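Local coordinates for dermonecrotic toxin (Pasteurella multocida, PDB 2EBF), which is a potent mitogen that induces bone resorption and is associated with severe atrophic rhinitis in pigs, this chain being its C-terminal region, at residues S39-F44 with L571-L576; V212-Q217 with E231-A236; N482-A487 with P518-Y523; Q584-L589 with L697-D702; A77-I82 with H96-L101. One frame throughout, in Å; residues are numbered along the deposited sequence.

Along the chain, contact 1 closes over most of the sequence: contacts 5, 2 and 3 are nested, in that order, inside its loop, and contact 4 follows in series. Contact 5 pairs two helices within the Membrane Localization Domain range. Contacts 2 and 3 both fall in the C2 range, yet their centres are about 45 Å apart, one at the start of helix 234-248 and the other beside the six-stranded mixed sheet. Contact 4 packs helix 583-591 on an edge strand of the antiparallel C3 sheet, its centre about 24 Å from that of contact 1. Contacts 2 and 4 are about 78 Å apart between centres, so the five sample well-separated parts of an elongated, multi-domain chain.

Contact 1: residues S39-F44 with L571-L576; sequences SPYSPF and LKQFKL
Chi1 near 180° in Ser39 and Ser42 puts each OG beside its own carbonyl carbon, where it accepts a hydrogen bond from the backbone N two residues on: Tyr41 N to Ser39 OG is 3.0 Å and Phe44 N to Ser42 OG 3.1 Å. The backbone brings both CB atoms to the Leu571 carbonyl, Ser39 CB 3.4 Å and Ser42 CB 3.5 Å from Leu571 O. Leu571 carries the apolar half: its CD1 approaches Phe44 CD1 at 3.7 Å and Pro43 CD at 4.0 Å, the proline and leucine crossing at about a right angle. Further along, Tyr41 and Gln573 run side by side. No hydrogen bond joins the two segments, and Gln573 N is buried with no partner in the model. Asn716, bonded to both Tyr41 O and the Lys572 backbone, bridges them. Two consecutive ST turns, the first within a type I beta turn (Ser39 to Ser42), shape the loop that precedes helix 54-60, near the start of this C-terminal fragment, where it meets a loop of the C3 domain.

Contact 2: residues V212-Q217 with E231-A236; sequences VFDKIQ and EGSNSA
The backbones of Phe213 and Asp214 run close beside the first turn of helix 234-248, with CA atoms 5.5 Å apart for Phe213 and Ser235 and 5.4 Å apart for Asp214 and Asn234. This is a helix N-terminus approached by a carboxylate: Ser233 occupies the N-cap position, and Asp214, from a turn earlier in the C2 domain, reaches the residues just after it. Ser235 N donates to Asp214 OD1 at 2.8 Å in a nearly straight bond (N-H...O 169°), while Ser235 OG donates to Asp214 OD2 at 2.6 Å. Both oxygens use their syn lone pairs, so one serine grips the carboxylate twice and fixes its rotation. With chi1 at 63°, Ser235 OG sits between its own N and carbonyl carbon, close enough to the backbone N-H for both donors to reach the same group. Ser233 OG donates to Ser235 OG at 3.3 Å, a second-shell link. The nearby helix start would probably stabilise the negative charge of Asp214. Ile216 CG1 packs obliquely against Asn234 ND2, and Ile216 also touches Met295 of helix 288-300. Asn234 is held from several sides: ND2 bonds Thr218 O, and OD1 weakly accepts from Tyr220 N. Asn234 ND2 also donates to Phe213 O at 2.8 Å, the oxygen lying in the plane of the asparagine amide.

Contact 3: residues N482-A487 with P518-Y523; sequences NIIAEA and PGLVQY
Ile483 opens the contact from the flank, its CG2 4.2 Å from Leu520 CD2 as the two side chains pass at a slant; it also touches Ile460 of strand 456-461. Ile484 follows and does most of the work, its two branches spread over different parts of the other segment. Its CG2, anti to the backbone N, reaches Tyr523 CD2 at 3.5 Å, and the isoleucine and tyrosine side chains cross at about a right angle. The other branch (chi1 -79°) lies beside the backbone N: CG1 touches Leu520 CD2 at 3.9 Å, and CD1 extends beyond it to Pro518 O at 3.3 Å and Leu520 N at 3.7 Å. Ile484 therefore lies against the start of the short helix 520-524, where Gly519 holds the N-cap position and Gly519 N donates to Gln522 OE1 at 2.8 Å, within the carbonyl plane of that side chain. Helix 473-490, which bears these isoleucines, is the helix of a beta-alpha-beta crossover between parallel strands 456-461 and 498-502 of the mixed C2 sheet. Ala487 and Leu520 also touch Ile460, so the helix pair shares that strand. One turn after Ile483, Ala487 points its CB at Leu520 CD2, 3.5 Å away, a close fit for two methyl carbons. Tyr523 meets the ring of Phe336 with planes at about 60° and makes a weak hydrogen bond between its OH and Leu332 O.

Contact 4: residues Q584-L589 with L697-D702; sequences QSRLPL and LILPVD
Arg586 lies extended across the leucines of strand 697-700, meeting both Leu699 and Leu697 at about a right angle. Its CB rests 3.8 Å from Leu699 CD2, and CG stays on that methyl at 3.9 Å. CD reaches the earlier leucine of the strand, 3.7 Å from Leu697 CD1, while still near Leu699 CD2, and the Leu697 methyl then sits over one face of the guanidinium, offset toward its rim and 3.3 Å from Arg586 NE. At the tip, NH2 forms salt bridges with Glu707 and Asp693, and NH1 with Glu583. Beside it, Leu589 CD1 packs on Leu699 CD2 at 3.9 Å. Segment 584-589, part of helix 583-591, and strand 697-700, outermost in the antiparallel C3 sheet, run 32° from parallel, with axes 8.9 Å apart at closest approach. The contact is thus apolar along the arginine's stem and ionic at its end: three carboxylates surround the terminal nitrogens of a buried cation, consistent with its staying charged, and probably hold the guanidinium plane where the methyl covers it.

Contact 5: residues A77-I82 with H96-L101; sequences AKLQRI and HELMEL
Lys78 reaches Glu97 through a bent chain. CG stands anti to the backbone N, then chi2 at 132°, away from a staggered value, and a further turn at chi3 carry the ammonium round to the carboxylate. On the way, the side chains of Lys78 and Leu98 pass in opposite directions, CG to CG 4.0 Å, and Lys78 CD rests 3.6 Å from Glu97 CB and 4.1 Å from Leu101 CD1. At the end, NZ makes a salt bridge with Glu97 OE1 at 2.7 Å, met on the anti side and tilted out of the carboxylate plane. The same OE1 accepts from a water at 3.0 Å, which also takes a weak bond from Arg81 NH1. These residues lie on helices 70-84 and 88-108, an antiparallel helical hairpin of the Membrane Localization Domain; the axes of segments 77-82 and 96-101 approach to 9.8 Å, with N-to-C directions 163° apart. Next to the ionic pair, Leu98 is the apolar centre, with an unusual, nearly eclipsed chi1 of -143°: its CD1 touches Ile82 CD1 at 3.7 Å, the side chains crossing at about a right angle, and Leu79 CG at 4.0 Å at a slant. Leu98 also packs on Leu125 of helix 115-129, while Leu79 contacts Leu57 of helix 54-60.

Contact 1: residues S39-F44 with L571-L576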
# COMPACT_ATOMS: atom_id res chain seq x y z
N SER A 39 -3.27 16.31 -19.06
CA SER A 39 -2.56 17.11 -20.07
C SER A 39 -2.22 16.35 -21.36
O SER A 39 -1.72 15.23 -21.30
CB SER A 39 -1.28 17.70 -19.48
OG SER A 39 -0.57 18.44 -20.46
N PRO A 40 -2.44 16.99 -22.53
CA PRO A 40 -2.01 16.45 -23.81
C PRO A 40 -0.49 16.35 -23.93
O PRO A 40 0.02 15.70 -24.84
CB PRO A 40 -2.55 17.47 -24.82
CG PRO A 40 -2.66 18.73 -24.06
CD PRO A 40 -3.10 18.30 -22.69
N TYR A 41 0.23 17.01 -23.02
CA TYR A 41 1.69 16.99 -23.05
C TYR A 41 2.31 15.94 -22.14
O TYR A 41 3.52 15.74 -22.16
CB TYR A 41 2.27 18.36 -22.69
CG TYR A 41 1.93 19.45 -23.67
CD1 TYR A 41 1.06 20.47 -23.32
CD2 TYR A 41 2.48 19.47 -24.96
CE1 TYR A 41 0.74 21.48 -24.20
CE2 TYR A 41 2.16 20.48 -25.86
CZ TYR A 41 1.29 21.48 -25.47
OH TYR A 41 0.96 22.49 -26.33
N SER A 42 1.49 15.29 -21.31
CA SER A 42 1.99 14.27 -20.40
C SER A 42 2.32 12.98 -21.16
O SER A 42 1.54 12.56 -22.01
CB SER A 42 0.95 13.95 -19.33
OG SER A 42 1.47 12.96 -18.46
N PRO A 43 3.48 12.35 -20.86
CA PRO A 43 3.75 11.04 -21.44
C PRO A 43 2.74 9.98 -20.97
O PRO A 43 2.61 8.94 -21.63
CB PRO A 43 5.15 10.68 -20.91
CG PRO A 43 5.31 11.52 -19.67
CD PRO A 43 4.59 12.80 -19.98
N PHE A 44 2.04 10.24 -19.87
CA PHE A 44 1.16 9.24 -19.25
C PHE A 44 -0.31 9.47 -19.55
O PHE A 44 -1.17 9.13 -18.74
CB PHE A 44 1.40 9.18 -17.73
CG PHE A 44 2.84 8.87 -17.37
CD1 PHE A 44 3.46 9.53 -16.31
CD2 PHE A 44 3.56 7.96 -18.12
CE1 PHE A 44 4.80 9.26 -15.99
CE2 PHE A 44 4.92 7.69 -17.82
CZ PHE A 44 5.53 8.34 -16.74
N LEU A 571 3.43 17.35 -14.95
CA LEU A 571 3.41 16.89 -16.34
C LEU A 571 2.23 17.54 -17.03
O LEU A 571 1.25 16.88 -17.38
CB LEU A 571 3.35 15.35 -16.42
CG LEU A 571 4.59 14.61 -15.91
CD1 LEU A 571 4.44 13.08 -15.97
CD2 LEU A 571 5.79 15.06 -16.69
N LYS A 572 2.36 18.84 -17.24
CA LYS A 572 1.35 19.65 -17.89
C LYS A 572 1.98 20.94 -18.36
O LYS A 572 3.16 21.19 -18.10
CB LYS A 572 0.22 19.95 -16.90
CG LYS A 572 0.67 20.74 -15.67
CD LYS A 572 -0.54 21.23 -14.90
CE LYS A 572 -0.14 22.23 -13.84
NZ LYS A 572 -1.29 22.64 -13.01
N GLN A 573 1.21 21.75 -19.09
CA GLN A 573 1.64 23.11 -19.38
C GLN A 573 1.17 24.04 -18.26
O GLN A 573 -0.00 24.05 -17.89
CB GLN A 573 1.11 23.59 -20.72
CG GLN A 573 1.65 24.97 -21.11
CD GLN A 573 1.24 25.40 -22.50
OE1 GLN A 573 2.03 25.99 -23.24
NE2 GLN A 573 -0.00 25.11 -22.86
N PHE A 574 2.10 24.82 -17.73
CA PHE A 574 1.76 25.79 -16.70
C PHE A 574 1.31 27.09 -17.34
O PHE A 574 1.73 27.42 -18.44
CB PHE A 574 2.95 25.98 -15.76
CG PHE A 574 3.14 24.82 -14.80
CD1 PHE A 574 2.93 24.99 -13.44
CD2 PHE A 574 3.49 23.56 -15.27
CE1 PHE A 574 3.10 23.93 -12.55
CE2 PHE A 574 3.64 22.49 -14.39
CZ PHE A 574 3.45 22.67 -13.03
N LYS A 575 0.41 27.79 -16.65
CA LYS A 575 -0.17 29.05 -17.13
C LYS A 575 -0.48 29.95 -15.95
O LYS A 575 -0.70 29.48 -14.83
CB LYS A 575 -1.48 28.81 -17.89
CG LYS A 575 -1.42 27.77 -19.00
CD LYS A 575 -2.80 27.24 -19.33
CE LYS A 575 -2.72 25.97 -20.16
NZ LYS A 575 -4.09 25.43 -20.39
N LEU A 576 -0.51 31.25 -16.22
CA LEU A 576 -0.96 32.24 -15.25
C LEU A 576 -2.46 32.03 -14.97
O LEU A 576 -3.24 31.84 -15.90
CB LEU A 576 -0.71 33.64 -15.81
CG LEU A 576 0.45 34.55 -15.38
CD1 LEU A 576 1.45 33.93 -14.44
CD2 LEU A 576 1.14 35.18 -16.58

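Contact 2: residues V212-Q217 with E231-A236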
# COMPACT_ATOMS: atom_id res chain seq x y z
N VAL A 212 -17.47 -32.87 -7.18
CA VAL A 212 -16.01 -32.80 -7.02
C VAL A 212 -15.56 -33.41 -5.68
O VAL A 212 -14.43 -33.88 -5.55
CB VAL A 212 -15.50 -31.34 -7.16
CG1 VAL A 212 -13.99 -31.28 -7.08
CG2 VAL A 212 -15.95 -30.74 -8.48
N PHE A 213 -16.45 -33.39 -4.70
CA PHE A 213 -16.16 -33.98 -3.39
C PHE A 213 -16.06 -35.50 -3.43
O PHE A 213 -15.41 -36.10 -2.58
CB PHE A 213 -17.22 -33.56 -2.37
CG PHE A 213 -17.04 -32.16 -1.87
CD1 PHE A 213 -15.98 -31.85 -1.01
CD2 PHE A 213 -17.92 -31.16 -2.23
CE1 PHE A 213 -15.81 -30.56 -0.54
CE2 PHE A 213 -17.76 -29.86 -1.76
CZ PHE A 213 -16.70 -29.56 -0.91
N ASP A 214 -16.69 -36.11 -4.43
CA ASP A 214 -16.67 -37.56 -4.60
C ASP A 214 -15.44 -38.01 -5.38
O ASP A 214 -15.13 -39.20 -5.44
CB ASP A 214 -17.94 -38.03 -5.30
CG ASP A 214 -19.20 -37.61 -4.56
OD1 ASP A 214 -19.14 -37.40 -3.33
OD2 ASP A 214 -20.25 -37.48 -5.22
N LYS A 215 -14.74 -37.04 -5.97
CA LYS A 215 -13.54 -37.32 -6.75
C LYS A 215 -12.30 -37.49 -5.87
O LYS A 215 -11.29 -38.02 -6.32
CB LYS A 215 -13.30 -36.22 -7.79
CG LYS A 215 -13.91 -36.48 -9.16
CD LYS A 215 -15.40 -36.13 -9.22
CE LYS A 215 -15.84 -35.85 -10.66
NZ LYS A 215 -17.33 -35.75 -10.78
N ILE A 216 -12.39 -37.03 -4.62
CA ILE A 216 -11.24 -37.08 -3.71
C ILE A 216 -11.04 -38.48 -3.10
O ILE A 216 -11.97 -39.28 -3.03
CB ILE A 216 -11.32 -36.00 -2.59
CG1 ILE A 216 -12.53 -36.21 -1.69
CG2 ILE A 216 -11.31 -34.60 -3.21
CD1 ILE A 216 -12.46 -35.49 -0.37
N GLN A 217 -9.81 -38.75 -2.68
CA GLN A 217 -9.39 -40.07 -2.20
C GLN A 217 -10.11 -40.55 -0.93
O GLN A 217 -10.52 -41.71 -0.85
CB GLN A 217 -7.87 -40.09 -2.00
CG GLN A 217 -7.27 -41.48 -1.84
CD GLN A 217 -5.76 -41.49 -2.05
OE1 GLN A 217 -5.22 -40.72 -2.84
NE2 GLN A 217 -5.08 -42.38 -1.33
N GLU A 231 -25.17 -42.63 4.44
CA GLU A 231 -24.80 -41.99 3.17
C GLU A 231 -23.62 -42.69 2.48
O GLU A 231 -22.69 -43.15 3.15
CB GLU A 231 -24.48 -40.50 3.38
CG GLU A 231 -25.53 -39.69 4.15
CD GLU A 231 -26.86 -39.53 3.42
OE1 GLU A 231 -26.91 -39.73 2.18
OE2 GLU A 231 -27.86 -39.19 4.08
N GLY A 232 -23.67 -42.75 1.15
CA GLY A 232 -22.67 -43.49 0.37
C GLY A 232 -21.62 -42.70 -0.39
O GLY A 232 -20.83 -43.29 -1.15
N SER A 233 -21.59 -41.38 -0.21
CA SER A 233 -20.58 -40.53 -0.85
C SER A 233 -20.26 -39.29 -0.01
O SER A 233 -21.00 -38.95 0.92
CB SER A 233 -21.00 -40.12 -2.27
OG SER A 233 -22.15 -39.29 -2.25
N ASN A 234 -19.16 -38.61 -0.35
CA ASN A 234 -18.77 -37.37 0.33
C ASN A 234 -19.81 -36.28 0.10
O ASN A 234 -20.24 -35.63 1.05
CB ASN A 234 -17.38 -36.90 -0.12
CG ASN A 234 -16.26 -37.80 0.39
OD1 ASN A 234 -16.40 -38.47 1.42
ND2 ASN A 234 -15.15 -37.80 -0.31
N SER A 235 -20.22 -36.11 -1.15
CA SER A 235 -21.24 -35.14 -1.53
C SER A 235 -22.60 -35.39 -0.86
O SER A 235 -23.41 -34.47 -0.74
CB SER A 235 -21.40 -35.09 -3.05
OG SER A 235 -21.84 -36.33 -3.57
N ALA A 236 -22.83 -36.63 -0.44
CA ALA A 236 -24.06 -37.00 0.28
C ALA A 236 -24.02 -36.60 1.76
O ALA A 236 -25.06 -36.29 2.34
CB ALA A 236 -24.33 -38.49 0.13

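Contact 3: residues N482-A487 with P518-Y523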
# COMPACT_ATOMS: atom_id res chain seq x y z
N ASN A 482 -0.39 -4.79 8.97
CA ASN A 482 -1.80 -4.60 9.31
C ASN A 482 -2.08 -4.62 10.82
O ASN A 482 -2.98 -3.92 11.31
CB ASN A 482 -2.66 -5.65 8.60
CG ASN A 482 -2.71 -5.45 7.08
OD1 ASN A 482 -2.97 -6.41 6.34
ND2 ASN A 482 -2.46 -4.23 6.62
N ILE A 483 -1.31 -5.42 11.54
CA ILE A 483 -1.44 -5.49 13.00
C ILE A 483 -0.91 -4.21 13.65
O ILE A 483 -1.54 -3.63 14.51
CB ILE A 483 -0.73 -6.74 13.55
CG1 ILE A 483 -1.46 -7.99 13.04
CG2 ILE A 483 -0.68 -6.72 15.10
CD1 ILE A 483 -0.88 -9.30 13.48
N ILE A 484 0.27 -3.78 13.22
CA ILE A 484 0.86 -2.53 13.71
C ILE A 484 -0.06 -1.33 13.45
O ILE A 484 -0.27 -0.49 14.34
CB ILE A 484 2.29 -2.36 13.14
CG1 ILE A 484 3.23 -3.24 13.98
CG2 ILE A 484 2.71 -0.90 13.15
CD1 ILE A 484 4.63 -3.35 13.44
N ALA A 485 -0.62 -1.26 12.25
CA ALA A 485 -1.56 -0.21 11.89
C ALA A 485 -2.74 -0.17 12.86
O ALA A 485 -3.12 0.90 13.35
CB ALA A 485 -2.05 -0.38 10.44
N GLU A 486 -3.31 -1.34 13.18
CA GLU A 486 -4.42 -1.38 14.14
C GLU A 486 -3.98 -0.93 15.54
O GLU A 486 -4.68 -0.17 16.20
CB GLU A 486 -5.06 -2.78 14.19
CG GLU A 486 -6.31 -2.89 15.10
CD GLU A 486 -7.54 -2.18 14.55
OE1 GLU A 486 -7.44 -1.48 13.51
OE2 GLU A 486 -8.62 -2.30 15.17
N ALA A 487 -2.81 -1.41 15.98
CA ALA A 487 -2.29 -1.03 17.30
C ALA A 487 -2.01 0.47 17.44
O ALA A 487 -2.27 1.06 18.49
CB ALA A 487 -1.04 -1.84 17.64
N PRO A 518 9.88 -1.69 11.69
CA PRO A 518 9.93 -1.61 13.15
C PRO A 518 8.83 -2.49 13.73
O PRO A 518 7.85 -2.79 13.04
CB PRO A 518 9.64 -0.13 13.44
CG PRO A 518 9.89 0.58 12.14
CD PRO A 518 9.50 -0.40 11.08
N GLY A 519 9.00 -2.91 14.98
CA GLY A 519 8.02 -3.77 15.62
C GLY A 519 6.94 -2.96 16.31
O GLY A 519 7.02 -1.72 16.37
N LEU A 520 5.95 -3.65 16.87
CA LEU A 520 4.85 -2.98 17.59
C LEU A 520 5.41 -2.08 18.68
O LEU A 520 4.89 -1.00 18.96
CB LEU A 520 3.96 -4.01 18.28
CG LEU A 520 2.93 -4.84 17.52
CD1 LEU A 520 2.73 -6.15 18.27
CD2 LEU A 520 1.60 -4.08 17.39
N VAL A 521 6.49 -2.56 19.28
CA VAL A 521 7.07 -2.00 20.48
C VAL A 521 7.79 -0.69 20.15
O VAL A 521 7.69 0.29 20.89
CB VAL A 521 7.92 -3.14 21.12
CG1 VAL A 521 9.33 -2.77 21.44
CG2 VAL A 521 7.15 -3.81 22.21
N GLN A 522 8.47 -0.66 19.00
CA GLN A 522 9.06 0.58 18.50
C GLN A 522 8.00 1.61 18.15
O GLN A 522 8.10 2.77 18.55
CB GLN A 522 9.98 0.32 17.31
CG GLN A 522 11.28 -0.34 17.71
CD GLN A 522 11.11 -1.81 18.05
OE1 GLN A 522 10.38 -2.53 17.37
NE2 GLN A 522 11.81 -2.26 19.09
N TYR A 523 6.98 1.20 17.39
CA TYR A 523 5.91 2.13 17.05
C TYR A 523 5.16 2.63 18.27
O TYR A 523 4.78 3.80 18.30
CB TYR A 523 4.94 1.52 16.04
CG TYR A 523 5.43 1.55 14.61
CD1 TYR A 523 5.45 2.74 13.87
CD2 TYR A 523 5.84 0.38 13.98
CE1 TYR A 523 5.89 2.77 12.55
CE2 TYR A 523 6.28 0.39 12.65
CZ TYR A 523 6.30 1.58 11.95
OH TYR A 523 6.74 1.59 10.64

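Contact 4: residues Q584-L589 with L697-D702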
# COMPACT_ATOMS: atom_id res chain seq x y z
N GLN A 584 2.33 43.29 -5.10
CA GLN A 584 1.14 43.12 -4.27
C GLN A 584 0.74 41.64 -4.12
O GLN A 584 0.53 41.17 -3.00
CB GLN A 584 -0.04 43.95 -4.80
CG GLN A 584 -1.29 43.87 -3.93
CD GLN A 584 -2.40 44.84 -4.34
OE1 GLN A 584 -2.99 45.52 -3.50
NE2 GLN A 584 -2.69 44.91 -5.64
N SER A 585 0.64 40.92 -5.24
CA SER A 585 0.26 39.51 -5.21
C SER A 585 1.32 38.64 -4.54
O SER A 585 1.00 37.65 -3.88
CB SER A 585 -0.04 38.99 -6.63
OG SER A 585 1.13 38.92 -7.44
N ARG A 586 2.58 39.03 -4.70
CA ARG A 586 3.70 38.30 -4.10
C ARG A 586 3.85 38.48 -2.58
O ARG A 586 4.48 37.65 -1.92
CB ARG A 586 5.01 38.67 -4.78
CG ARG A 586 5.09 38.32 -6.25
CD ARG A 586 6.40 38.83 -6.86
NE ARG A 586 6.44 38.67 -8.32
CZ ARG A 586 6.55 39.67 -9.19
NH1 ARG A 586 6.64 40.94 -8.77
NH2 ARG A 586 6.59 39.42 -10.49
N LEU A 587 3.29 39.55 -2.02
CA LEU A 587 3.50 39.83 -0.59
C LEU A 587 3.08 38.67 0.34
O LEU A 587 3.87 38.26 1.19
CB LEU A 587 2.86 41.16 -0.17
CG LEU A 587 3.15 41.65 1.26
CD1 LEU A 587 4.64 41.88 1.48
CD2 LEU A 587 2.38 42.91 1.53
N PRO A 588 1.85 38.13 0.18
CA PRO A 588 1.47 36.95 0.98
C PRO A 588 2.48 35.80 0.94
O PRO A 588 2.76 35.19 1.98
CB PRO A 588 0.14 36.53 0.37
CG PRO A 588 -0.44 37.80 -0.14
CD PRO A 588 0.73 38.56 -0.69
N LEU A 589 3.03 35.51 -0.23
CA LEU A 589 3.99 34.42 -0.39
C LEU A 589 5.21 34.66 0.48
O LEU A 589 5.77 33.72 1.04
CB LEU A 589 4.40 34.24 -1.86
CG LEU A 589 3.27 34.12 -2.89
CD1 LEU A 589 3.84 33.99 -4.30
CD2 LEU A 589 2.33 32.96 -2.57
N LEU A 697 13.45 40.13 -8.83
CA LEU A 697 12.43 39.23 -8.29
C LEU A 697 12.92 38.46 -7.07
O LEU A 697 13.89 37.70 -7.16
CB LEU A 697 11.95 38.26 -9.38
CG LEU A 697 10.90 37.21 -8.98
CD1 LEU A 697 9.64 37.85 -8.39
CD2 LEU A 697 10.53 36.34 -10.18
N ILE A 698 12.25 38.65 -5.94
CA ILE A 698 12.60 37.93 -4.71
C ILE A 698 11.39 37.15 -4.20
O ILE A 698 10.36 37.74 -3.83
CB ILE A 698 13.15 38.88 -3.61
CG1 ILE A 698 14.39 39.62 -4.14
CG2 ILE A 698 13.45 38.10 -2.31
CD1 ILE A 698 14.91 40.72 -3.23
N LEU A 699 11.53 35.82 -4.20
CA LEU A 699 10.50 34.92 -3.69
C LEU A 699 11.13 33.69 -3.08
O LEU A 699 12.27 33.34 -3.45
CB LEU A 699 9.54 34.47 -4.80
CG LEU A 699 8.48 35.40 -5.38
CD1 LEU A 699 7.97 34.82 -6.71
CD2 LEU A 699 7.32 35.64 -4.40
N PRO A 700 10.41 32.99 -2.18
CA PRO A 700 10.93 31.69 -1.79
C PRO A 700 11.08 30.83 -3.03
O PRO A 700 10.27 30.93 -3.95
CB PRO A 700 9.83 31.14 -0.87
CG PRO A 700 9.15 32.39 -0.34
CD PRO A 700 9.13 33.30 -1.52
N VAL A 701 12.14 30.01 -3.08
CA VAL A 701 12.53 29.35 -4.33
C VAL A 701 11.39 28.60 -5.05
O VAL A 701 11.26 28.69 -6.27
CB VAL A 701 13.83 28.48 -4.20
CG1 VAL A 701 15.07 29.38 -4.02
CG2 VAL A 701 13.72 27.47 -3.08
N ASP A 702 10.54 27.90 -4.29
CA ASP A 702 9.41 27.18 -4.90
C ASP A 702 8.40 28.10 -5.57
O ASP A 702 7.85 27.77 -6.63
CB ASP A 702 8.71 26.29 -3.87
CG ASP A 702 9.60 25.19 -3.35
OD1 ASP A 702 10.58 24.81 -4.04
OD2 ASP A 702 9.31 24.69 -2.25

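Contact 5: residues A77-I82 with H96-L101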
# COMPACT_ATOMS: atom_id res chain seq x y z
N ALA A 77 -17.64 -5.09 -26.19
CA ALA A 77 -18.22 -4.24 -25.14
C ALA A 77 -17.13 -3.53 -24.35
O ALA A 77 -17.22 -2.33 -24.10
CB ALA A 77 -19.10 -5.06 -24.21
N LYS A 78 -16.10 -4.28 -23.96
CA LYS A 78 -14.97 -3.72 -23.20
C LYS A 78 -14.17 -2.71 -24.04
O LYS A 78 -13.72 -1.68 -23.52
CB LYS A 78 -14.06 -4.82 -22.64
CG LYS A 78 -12.98 -4.26 -21.71
CD LYS A 78 -12.86 -5.02 -20.41
CE LYS A 78 -14.20 -5.18 -19.74
NZ LYS A 78 -14.14 -5.37 -18.27
N LEU A 79 -13.98 -3.01 -25.32
CA LEU A 79 -13.28 -2.07 -26.20
C LEU A 79 -14.05 -0.75 -26.26
O LEU A 79 -13.45 0.33 -26.21
CB LEU A 79 -13.14 -2.65 -27.60
CG LEU A 79 -11.83 -2.48 -28.38
CD1 LEU A 79 -12.08 -2.50 -29.88
CD2 LEU A 79 -10.97 -1.28 -27.95
N GLN A 80 -15.37 -0.83 -26.35
CA GLN A 80 -16.19 0.37 -26.38
C GLN A 80 -16.06 1.18 -25.10
O GLN A 80 -15.90 2.40 -25.16
CB GLN A 80 -17.66 0.05 -26.67
CG GLN A 80 -18.50 1.31 -26.90
CD GLN A 80 -17.97 2.17 -28.04
OE1 GLN A 80 -17.40 3.24 -27.82
NE2 GLN A 80 -18.15 1.70 -29.27
N ARG A 81 -16.10 0.51 -23.95
CA ARG A 81 -15.92 1.17 -22.65
C ARG A 81 -14.58 1.90 -22.56
O ARG A 81 -14.51 2.98 -21.99
CB ARG A 81 -16.05 0.18 -21.48
CG ARG A 81 -17.49 -0.23 -21.15
CD ARG A 81 -17.58 -0.90 -19.76
NE ARG A 81 -17.33 0.05 -18.67
CZ ARG A 81 -16.99 -0.27 -17.42
NH1 ARG A 81 -16.84 -1.54 -17.05
NH2 ARG A 81 -16.79 0.69 -16.53
N ILE A 82 -13.53 1.30 -23.11
CA ILE A 82 -12.20 1.91 -23.12
C ILE A 82 -12.23 3.24 -23.87
O ILE A 82 -11.76 4.27 -23.36
CB ILE A 82 -11.14 0.95 -23.73
CG1 ILE A 82 -10.85 -0.17 -22.74
CG2 ILE A 82 -9.84 1.68 -24.10
CD1 ILE A 82 -10.38 -1.43 -23.38
N HIS A 96 -6.19 -3.17 -19.31
CA HIS A 96 -5.63 -4.40 -18.73
C HIS A 96 -6.67 -5.53 -18.69
O HIS A 96 -6.34 -6.68 -18.98
CB HIS A 96 -5.06 -4.15 -17.33
CG HIS A 96 -3.72 -3.46 -17.31
ND1 HIS A 96 -3.57 -2.17 -16.86
CD2 HIS A 96 -2.48 -3.89 -17.65
CE1 HIS A 96 -2.29 -1.82 -16.93
NE2 HIS A 96 -1.61 -2.85 -17.41
N GLU A 97 -7.92 -5.21 -18.34
CA GLU A 97 -9.02 -6.17 -18.36
C GLU A 97 -9.23 -6.77 -19.75
O GLU A 97 -9.40 -7.99 -19.89
CB GLU A 97 -10.32 -5.53 -17.84
CG GLU A 97 -10.29 -5.20 -16.33
CD GLU A 97 -11.52 -4.41 -15.86
OE1 GLU A 97 -12.41 -4.14 -16.68
OE2 GLU A 97 -11.60 -4.07 -14.67
N LEU A 98 -9.18 -5.92 -20.78
CA LEU A 98 -9.32 -6.39 -22.17
C LEU A 98 -8.18 -7.32 -22.55
O LEU A 98 -8.40 -8.33 -23.23
CB LEU A 98 -9.33 -5.22 -23.15
CG LEU A 98 -10.26 -5.31 -24.38
CD1 LEU A 98 -9.84 -4.37 -25.51
CD2 LEU A 98 -10.57 -6.73 -24.90
N MET A 99 -6.97 -6.98 -22.13
CA MET A 99 -5.83 -7.86 -22.35
C MET A 99 -6.13 -9.25 -21.79
O MET A 99 -5.93 -10.25 -22.48
CB MET A 99 -4.56 -7.30 -21.72
CG MET A 99 -3.97 -6.05 -22.38
SD MET A 99 -2.49 -5.61 -21.45
CE MET A 99 -2.15 -4.00 -22.12
N GLU A 100 -6.62 -9.32 -20.54
CA GLU A 100 -6.97 -10.62 -19.95
C GLU A 100 -8.04 -11.37 -20.77
O GLU A 100 -7.88 -12.57 -21.03
CB GLU A 100 -7.36 -10.55 -18.47
CG GLU A 100 -7.73 -11.95 -17.91
CD GLU A 100 -8.07 -11.98 -16.42
OE1 GLU A 100 -7.72 -11.05 -15.67
OE2 GLU A 100 -8.70 -12.98 -16.00
N LEU A 101 -9.10 -10.68 -21.19
CA LEU A 101 -10.13 -11.30 -22.03
C LEU A 101 -9.54 -11.96 -23.27
O LEU A 101 -9.94 -13.06 -23.65
CB LEU A 101 -11.20 -10.28 -22.44
CG LEU A 101 -12.02 -9.63 -21.33
CD1 LEU A 101 -13.17 -8.84 -21.92
CD2 LEU A 101 -12.55 -10.67 -20.36
O HOH W 1 -14.23 -2.40 -15.03